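Local coordinates for minor capsid protein VP1 (Human bocavirus 3, PDB 5US7) that builds a 60-subunit T=1 icosahedral capsid, its minor form carrying a phospholipase A2-like region, at residues A[238-243]-A[443-448]; A[454-457]-A[461-464]. All coordinates share one frame; numbering follows the deposited sequence.

Interaction 1 of 2, residues A[238-243]-A[443-448]; sequences FNFNFD and GTIFIK
Ile445 and two alternate phenylalanines, Phe238 and Phe240, illustrate how two β-sheets pack face to face through side chains, with one ring also meeting backbone. The apolar contacts centre on one methyl. Ile445 CD1 lies 3.6 Å from Phe238 CD2, approaching that ring obliquely, while Ile445 CG1 sits 4.2 Å above the ring plane, displaced toward the rim. Extension of the isoleucine chain (chi2 170°) brings CD1 nearer to Phe238 CD2 than CG1 comes. The branch methyl Ile445 CG2 adds a touch at Phe238 CE2. CD1 also lies at the edge of the second aromatic ring, near its plane, with Phe240 CZ 4.2 Å from Ile445 CD1. One methyl is thus shared by two differently presented rings.

In the jelly roll of the parvovirus coat protein, strand 236-248 corresponds to βG of the BIDG sheet and strand 445-449 to βH of the CHEF sheet, so the contact bridges the interior of the sandwich. Phe238 and Phe240 face inward, whereas Asn239, between them in sequence, is exposed.

The second kind of contact sets ring against backbone. Phe240 has CG anti to its carbonyl carbon (chi1 -56°), and its outer carbons reach Gly443 just ahead of the second strand. Phe240 CE1 stands 3.4 Å from Gly443 N, an oblique approach, and Phe240 CZ 3.6 Å from Gly443 O.

Neighbouring strands close the apolar layer: Cys160 touches both phenylalanines, and Ile445 also packs on Val129 and Phe98. Backbone hydrogen bonds run within each sheet, from Phe238 to Val129 and from Ile445 to Phe98.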
ATOM      1  N   PHE A 238      67.428 -18.028  54.267  1.00 38.57           N
ATOM      2  CA  PHE A 238      66.578 -17.772  55.412  1.00 38.57           C
ATOM      3  C   PHE A 238      66.301 -16.285  55.496  1.00 38.57           C
ATOM      4  O   PHE A 238      67.147 -15.464  55.146  1.00 38.57           O
ATOM      5  CB  PHE A 238      67.232 -18.249  56.699  1.00 37.40           C
ATOM      6  CG  PHE A 238      67.616 -19.689  56.673  1.00 37.40           C
ATOM      7  CD1 PHE A 238      66.698 -20.671  56.959  1.00 37.40           C
ATOM      8  CD2 PHE A 238      68.899 -20.061  56.345  1.00 37.40           C
ATOM      9  CE1 PHE A 238      67.057 -21.991  56.926  1.00 37.40           C
ATOM     10  CE2 PHE A 238      69.256 -21.377  56.314  1.00 37.40           C
ATOM     11  CZ  PHE A 238      68.336 -22.341  56.606  1.00 37.40           C
ATOM     12  N   ASN A 239      65.111 -15.942  55.961  1.00 40.59           N
ATOM     13  CA  ASN A 239      64.719 -14.558  56.146  1.00 40.59           C
ATOM     14  C   ASN A 239      64.375 -14.312  57.602  1.00 40.59           C
ATOM     15  O   ASN A 239      63.872 -15.197  58.294  1.00 40.59           O
ATOM     16  CB  ASN A 239      63.532 -14.198  55.274  1.00 43.84           C
ATOM     17  CG  ASN A 239      63.903 -14.084  53.826  1.00 43.84           C
ATOM     18  OD1 ASN A 239      64.451 -13.074  53.400  1.00 43.84           O
ATOM     19  ND2 ASN A 239      63.613 -15.121  53.054  1.00 43.84           N
ATOM     20  N   PHE A 240      64.654 -13.103  58.062  1.00 42.62           N
ATOM     21  CA  PHE A 240      64.353 -12.725  59.428  1.00 42.62           C
ATOM     22  C   PHE A 240      63.851 -11.296  59.442  1.00 42.62           C
ATOM     23  O   PHE A 240      64.284 -10.462  58.648  1.00 42.62           O
ATOM     24  CB  PHE A 240      65.572 -12.840  60.331  1.00 41.98           C
ATOM     25  CG  PHE A 240      66.190 -14.194  60.333  1.00 41.98           C
ATOM     26  CD1 PHE A 240      65.632 -15.222  61.058  1.00 41.98           C
ATOM     27  CD2 PHE A 240      67.347 -14.434  59.629  1.00 41.98           C
ATOM     28  CE1 PHE A 240      66.206 -16.462  61.062  1.00 41.98           C
ATOM     29  CE2 PHE A 240      67.923 -15.670  59.637  1.00 41.98           C
ATOM     30  CZ  PHE A 240      67.353 -16.683  60.353  1.00 41.98           C
ATOM     31  N   ASN A 241      62.932 -11.024  60.354  1.00 45.32           N
ATOM     32  CA  ASN A 241      62.428  -9.682  60.569  1.00 45.32           C
ATOM     33  C   ASN A 241      62.653  -9.293  62.019  1.00 45.32           C
ATOM     34  O   ASN A 241      62.722 -10.147  62.904  1.00 45.32           O
ATOM     35  CB  ASN A 241      60.957  -9.587  60.212  1.00 49.17           C
ATOM     36  CG  ASN A 241      60.721  -9.739  58.735  1.00 49.17           C
ATOM     37  OD1 ASN A 241      61.614  -9.494  57.930  1.00 49.17           O
ATOM     38  ND2 ASN A 241      59.519 -10.150  58.365  1.00 49.17           N
ATOM     39  N   PHE A 242      62.779  -7.996  62.251  1.00 47.30           N
ATOM     40  CA  PHE A 242      63.091  -7.462  63.564  1.00 47.30           C
ATOM     41  C   PHE A 242      61.935  -6.613  64.060  1.00 47.30           C
ATOM     42  O   PHE A 242      61.444  -5.743  63.336  1.00 47.30           O
ATOM     43  CB  PHE A 242      64.352  -6.613  63.516  1.00 42.03           C
ATOM     44  CG  PHE A 242      65.591  -7.375  63.192  1.00 42.03           C
ATOM     45  CD1 PHE A 242      66.381  -7.885  64.189  1.00 42.03           C
ATOM     46  CD2 PHE A 242      65.959  -7.587  61.885  1.00 42.03           C
ATOM     47  CE1 PHE A 242      67.523  -8.570  63.887  1.00 42.03           C
ATOM     48  CE2 PHE A 242      67.096  -8.279  61.581  1.00 42.03           C
ATOM     49  CZ  PHE A 242      67.878  -8.770  62.579  1.00 42.03           C
ATOM     50  N   ASP A 243      61.497  -6.878  65.288  1.00 53.69           N
ATOM     51  CA  ASP A 243      60.703  -5.900  66.021  1.00 53.69           C
ATOM     52  C   ASP A 243      61.625  -4.859  66.635  1.00 53.69           C
ATOM     53  O   ASP A 243      61.577  -3.675  66.283  1.00 53.69           O
ATOM     54  CB  ASP A 243      59.875  -6.601  67.098  1.00 60.84           C
ATOM     55  CG  ASP A 243      58.958  -5.654  67.850  1.00 60.84           C
ATOM     56  OD1 ASP A 243      58.896  -4.457  67.499  1.00 60.84           O
ATOM     57  OD2 ASP A 243      58.294  -6.114  68.801  1.00 60.84           O
ATOM     58  N   GLY A 443      66.576 -16.260  64.393  1.00 45.84           N
ATOM     59  CA  GLY A 443      66.729 -17.637  64.820  1.00 45.84           C
ATOM     60  C   GLY A 443      68.116 -18.155  64.493  1.00 45.84           C
ATOM     61  O   GLY A 443      68.669 -17.882  63.427  1.00 45.84           O
ATOM     62  N   THR A 444      68.687 -18.898  65.430  1.00 41.89           N
ATOM     63  CA  THR A 444      69.999 -19.478  65.210  1.00 41.89           C
ATOM     64  C   THR A 444      69.922 -20.518  64.106  1.00 41.89           C
ATOM     65  O   THR A 444      69.028 -21.367  64.104  1.00 41.89           O
ATOM     66  CB  THR A 444      70.518 -20.112  66.490  1.00 42.37           C
ATOM     67  OG1 THR A 444      70.550 -19.127  67.526  1.00 42.37           O
ATOM     68  CG2 THR A 444      71.914 -20.632  66.276  1.00 42.37           C
ATOM     69  N   ILE A 445      70.848 -20.446  63.162  1.00 37.13           N
ATOM     70  CA  ILE A 445      70.937 -21.424  62.089  1.00 37.13           C
ATOM     71  C   ILE A 445      71.940 -22.485  62.507  1.00 37.13           C
ATOM     72  O   ILE A 445      73.092 -22.174  62.817  1.00 37.13           O
ATOM     73  CB  ILE A 445      71.345 -20.767  60.768  1.00 35.76           C
ATOM     74  CG1 ILE A 445      70.277 -19.780  60.330  1.00 35.76           C
ATOM     75  CG2 ILE A 445      71.514 -21.806  59.703  1.00 35.76           C
ATOM     76  CD1 ILE A 445      70.703 -18.918  59.192  1.00 35.76           C
ATOM     77  N   PHE A 446      71.500 -23.734  62.530  1.00 34.78           N
ATOM     78  CA  PHE A 446      72.322 -24.850  62.955  1.00 34.78           C
ATOM     79  C   PHE A 446      72.747 -25.664  61.750  1.00 34.78           C
ATOM     80  O   PHE A 446      72.024 -25.760  60.759  1.00 34.78           O
ATOM     81  CB  PHE A 446      71.575 -25.741  63.936  1.00 36.15           C
ATOM     82  CG  PHE A 446      71.231 -25.064  65.204  1.00 36.15           C
ATOM     83  CD1 PHE A 446      72.137 -25.003  66.230  1.00 36.15           C
ATOM     84  CD2 PHE A 446      70.007 -24.471  65.367  1.00 36.15           C
ATOM     85  CE1 PHE A 446      71.825 -24.376  67.390  1.00 36.15           C
ATOM     86  CE2 PHE A 446      69.694 -23.845  66.527  1.00 36.15           C
ATOM     87  CZ  PHE A 446      70.602 -23.796  67.540  1.00 36.15           C
ATOM     88  N   ILE A 447      73.931 -26.246  61.844  1.00 34.24           N
ATOM     89  CA  ILE A 447      74.487 -27.009  60.741  1.00 34.24           C
ATOM     90  C   ILE A 447      75.356 -28.112  61.313  1.00 34.24           C
ATOM     91  O   ILE A 447      76.033 -27.921  62.323  1.00 34.24           O
ATOM     92  CB  ILE A 447      75.268 -26.085  59.788  1.00 33.99           C
ATOM     93  CG1 ILE A 447      75.799 -26.855  58.595  1.00 33.99           C
ATOM     94  CG2 ILE A 447      76.387 -25.389  60.510  1.00 33.99           C
ATOM     95  CD1 ILE A 447      76.318 -25.965  57.521  1.00 33.99           C
ATOM     96  N   LYS A 448      75.320 -29.278  60.682  1.00 35.85           N
ATOM     97  CA  LYS A 448      76.251 -30.331  61.035  1.00 35.85           C
ATOM     98  C   LYS A 448      76.481 -31.208  59.822  1.00 35.85           C
ATOM     99  O   LYS A 448      75.731 -31.168  58.849  1.00 35.85           O
ATOM    100  CB  LYS A 448      75.758 -31.206  62.176  1.00 35.24           C
ATOM    101  CG  LYS A 448      74.674 -32.144  61.774  1.00 35.24           C
ATOM    102  CD  LYS A 448      74.373 -33.074  62.897  1.00 35.24           C
ATOM    103  CE  LYS A 448      73.319 -34.054  62.503  1.00 35.24           C
ATOM    104  NZ  LYS A 448      73.039 -34.985  63.618  1.00 35.24           N
TER

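Interaction 2 of 2, residues A[454-457]-A[461-464]; sequences VPSN and DSYL
Val454 meets Ser462 and Leu464 with its two methyls turned to different tasks, an example of how the two arms of a short loop excursion are drawn together. With chi1 at -58°, CG1 is anti to the carbonyl carbon and CG2 falls between the backbone N and the carbonyl carbon. Val454 CG2 therefore lies against the carbonyl oxygen and the hydroxyl of Ser462, 3.4 Å from Ser462 OG, while Val454 CG1 reaches 4.1 Å to Leu464 CB, the valine and leucine side chains crossing at about a right angle.

Ser462 has a left-handed backbone conformation and a chi1 of 64°; its OG is hydrogen-bonded to Ala460 O. Ser456 OG in turn bonds Ala460 N, so the two hydroxyls bond to the N and O of the same intervening residue. Across the segments a single weak bond runs from Val454 N to Ser462 O, 3.0 Å long and bent to 131°.

A second subunit packs against the site, its Tyr148 on Val454 and its Lys137 on Leu464. Lying between strands 445-449 and 466-482, the arrangement belongs to the HI loop, which in parvovirus capsids extends over the neighbouring subunit around the five-fold axis.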
ATOM      1  N   VAL A 454      80.378 -46.450  58.567  1.00 50.52           N
ATOM      2  CA  VAL A 454      81.121 -47.434  57.792  1.00 50.52           C
ATOM      3  C   VAL A 454      80.788 -48.785  58.405  1.00 50.52           C
ATOM      4  O   VAL A 454      80.499 -48.861  59.606  1.00 50.52           O
ATOM      5  CB  VAL A 454      82.635 -47.161  57.788  1.00 50.46           C
ATOM      6  CG1 VAL A 454      82.934 -45.783  57.249  1.00 50.46           C
ATOM      7  CG2 VAL A 454      83.236 -47.367  59.150  1.00 50.46           C
ATOM      8  N   PRO A 455      80.789 -49.860  57.633  1.00 52.54           N
ATOM      9  CA  PRO A 455      80.449 -51.162  58.199  1.00 52.54           C
ATOM     10  C   PRO A 455      81.536 -51.671  59.128  1.00 52.54           C
ATOM     11  O   PRO A 455      82.692 -51.246  59.084  1.00 52.54           O
ATOM     12  CB  PRO A 455      80.311 -52.051  56.964  1.00 49.72           C
ATOM     13  CG  PRO A 455      81.178 -51.413  55.966  1.00 49.72           C
ATOM     14  CD  PRO A 455      81.063 -49.946  56.195  1.00 49.72           C
ATOM     15  N   SER A 456      81.134 -52.593  59.993  1.00 62.09           N
ATOM     16  CA  SER A 456      82.051 -53.278  60.888  1.00 62.09           C
ATOM     17  C   SER A 456      81.422 -54.604  61.277  1.00 62.09           C
ATOM     18  O   SER A 456      80.207 -54.783  61.185  1.00 62.09           O
ATOM     19  CB  SER A 456      82.365 -52.440  62.128  1.00 63.77           C
ATOM     20  OG  SER A 456      81.195 -52.218  62.890  1.00 63.77           O
ATOM     21  N   ASN A 457      82.269 -55.534  61.714  1.00 69.32           N
ATOM     22  CA  ASN A 457      81.780 -56.863  62.057  1.00 69.32           C
ATOM     23  C   ASN A 457      80.873 -56.823  63.279  1.00 69.32           C
ATOM     24  O   ASN A 457      79.855 -57.522  63.327  1.00 69.32           O
ATOM     25  CB  ASN A 457      82.958 -57.803  62.289  1.00 72.19           C
ATOM     26  CG  ASN A 457      83.852 -57.346  63.421  1.00 72.19           C
ATOM     27  OD1 ASN A 457      83.774 -56.199  63.862  1.00 72.19           O
ATOM     28  ND2 ASN A 457      84.706 -58.241  63.901  1.00 72.19           N
ATOM     29  N   ASP A 461      80.343 -47.768  66.102  1.00 60.55           N
ATOM     30  CA  ASP A 461      80.010 -46.438  65.601  1.00 60.55           C
ATOM     31  C   ASP A 461      80.748 -46.127  64.306  1.00 60.55           C
ATOM     32  O   ASP A 461      80.134 -46.133  63.235  1.00 60.55           O
ATOM     33  CB  ASP A 461      80.327 -45.382  66.658  1.00 62.20           C
ATOM     34  CG  ASP A 461      79.828 -44.000  66.275  1.00 62.20           C
ATOM     35  OD1 ASP A 461      79.170 -43.870  65.222  1.00 62.20           O
ATOM     36  OD2 ASP A 461      80.084 -43.043  67.034  1.00 62.20           O
ATOM     37  N   SER A 462      82.055 -45.880  64.392  1.00 55.14           N
ATOM     38  CA  SER A 462      82.917 -45.775  63.219  1.00 55.14           C
ATOM     39  C   SER A 462      82.276 -44.986  62.085  1.00 55.14           C
ATOM     40  O   SER A 462      81.837 -45.567  61.093  1.00 55.14           O
ATOM     41  CB  SER A 462      83.303 -47.167  62.728  1.00 57.51           C
ATOM     42  OG  SER A 462      82.161 -47.878  62.291  1.00 57.51           O
ATOM     43  N   TYR A 463      82.141 -43.683  62.254  1.00 50.78           N
ATOM     44  CA  TYR A 463      81.692 -42.820  61.178  1.00 50.78           C
ATOM     45  C   TYR A 463      82.824 -42.557  60.191  1.00 50.78           C
ATOM     46  O   TYR A 463      84.000 -42.788  60.474  1.00 50.78           O
ATOM     47  CB  TYR A 463      81.155 -41.511  61.741  1.00 51.76           C
ATOM     48  CG  TYR A 463      82.164 -40.766  62.569  1.00 51.76           C
ATOM     49  CD1 TYR A 463      82.999 -39.827  61.997  1.00 51.76           C
ATOM     50  CD2 TYR A 463      82.292 -41.020  63.919  1.00 51.76           C
ATOM     51  CE1 TYR A 463      83.923 -39.156  62.749  1.00 51.76           C
ATOM     52  CE2 TYR A 463      83.213 -40.356  64.676  1.00 51.76           C
ATOM     53  CZ  TYR A 463      84.025 -39.422  64.089  1.00 51.76           C
ATOM     54  OH  TYR A 463      84.951 -38.750  64.850  1.00 51.76           O
ATOM     55  N   LEU A 464      82.445 -42.091  59.010  1.00 49.06           N
ATOM     56  CA  LEU A 464      83.401 -41.620  58.020  1.00 49.06           C
ATOM     57  C   LEU A 464      83.744 -40.162  58.291  1.00 49.06           C
ATOM     58  O   LEU A 464      82.865 -39.352  58.590  1.00 49.06           O
ATOM     59  CB  LEU A 464      82.823 -41.767  56.617  1.00 48.85           C
ATOM     60  CG  LEU A 464      83.745 -41.387  55.473  1.00 48.85           C
ATOM     61  CD1 LEU A 464      84.908 -42.342  55.464  1.00 48.85           C
ATOM     62  CD2 LEU A 464      83.000 -41.440  54.167  1.00 48.85           C
TER

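How the interactions relate
The centre of interaction 1, in the jelly-roll interior, lies about 17 Å from the centre of the chain, and that of interaction 2 about 41 Å; both contacts are partly buried. The chain links them: strand 445-449, which supplies the isoleucine of interaction 1, runs on into the loop that holds interaction 2. Chemistry follows place. Segments 200 residues apart meet through aromatic and aliphatic groups between sheets, with no other subunit touching them; segments close in sequence combine a methyl contact with a weak backbone bond, beside hydroxyl bonds inside the loop, and face another subunit. The two contacts do not touch, their nearest atoms being about 10 Å apart.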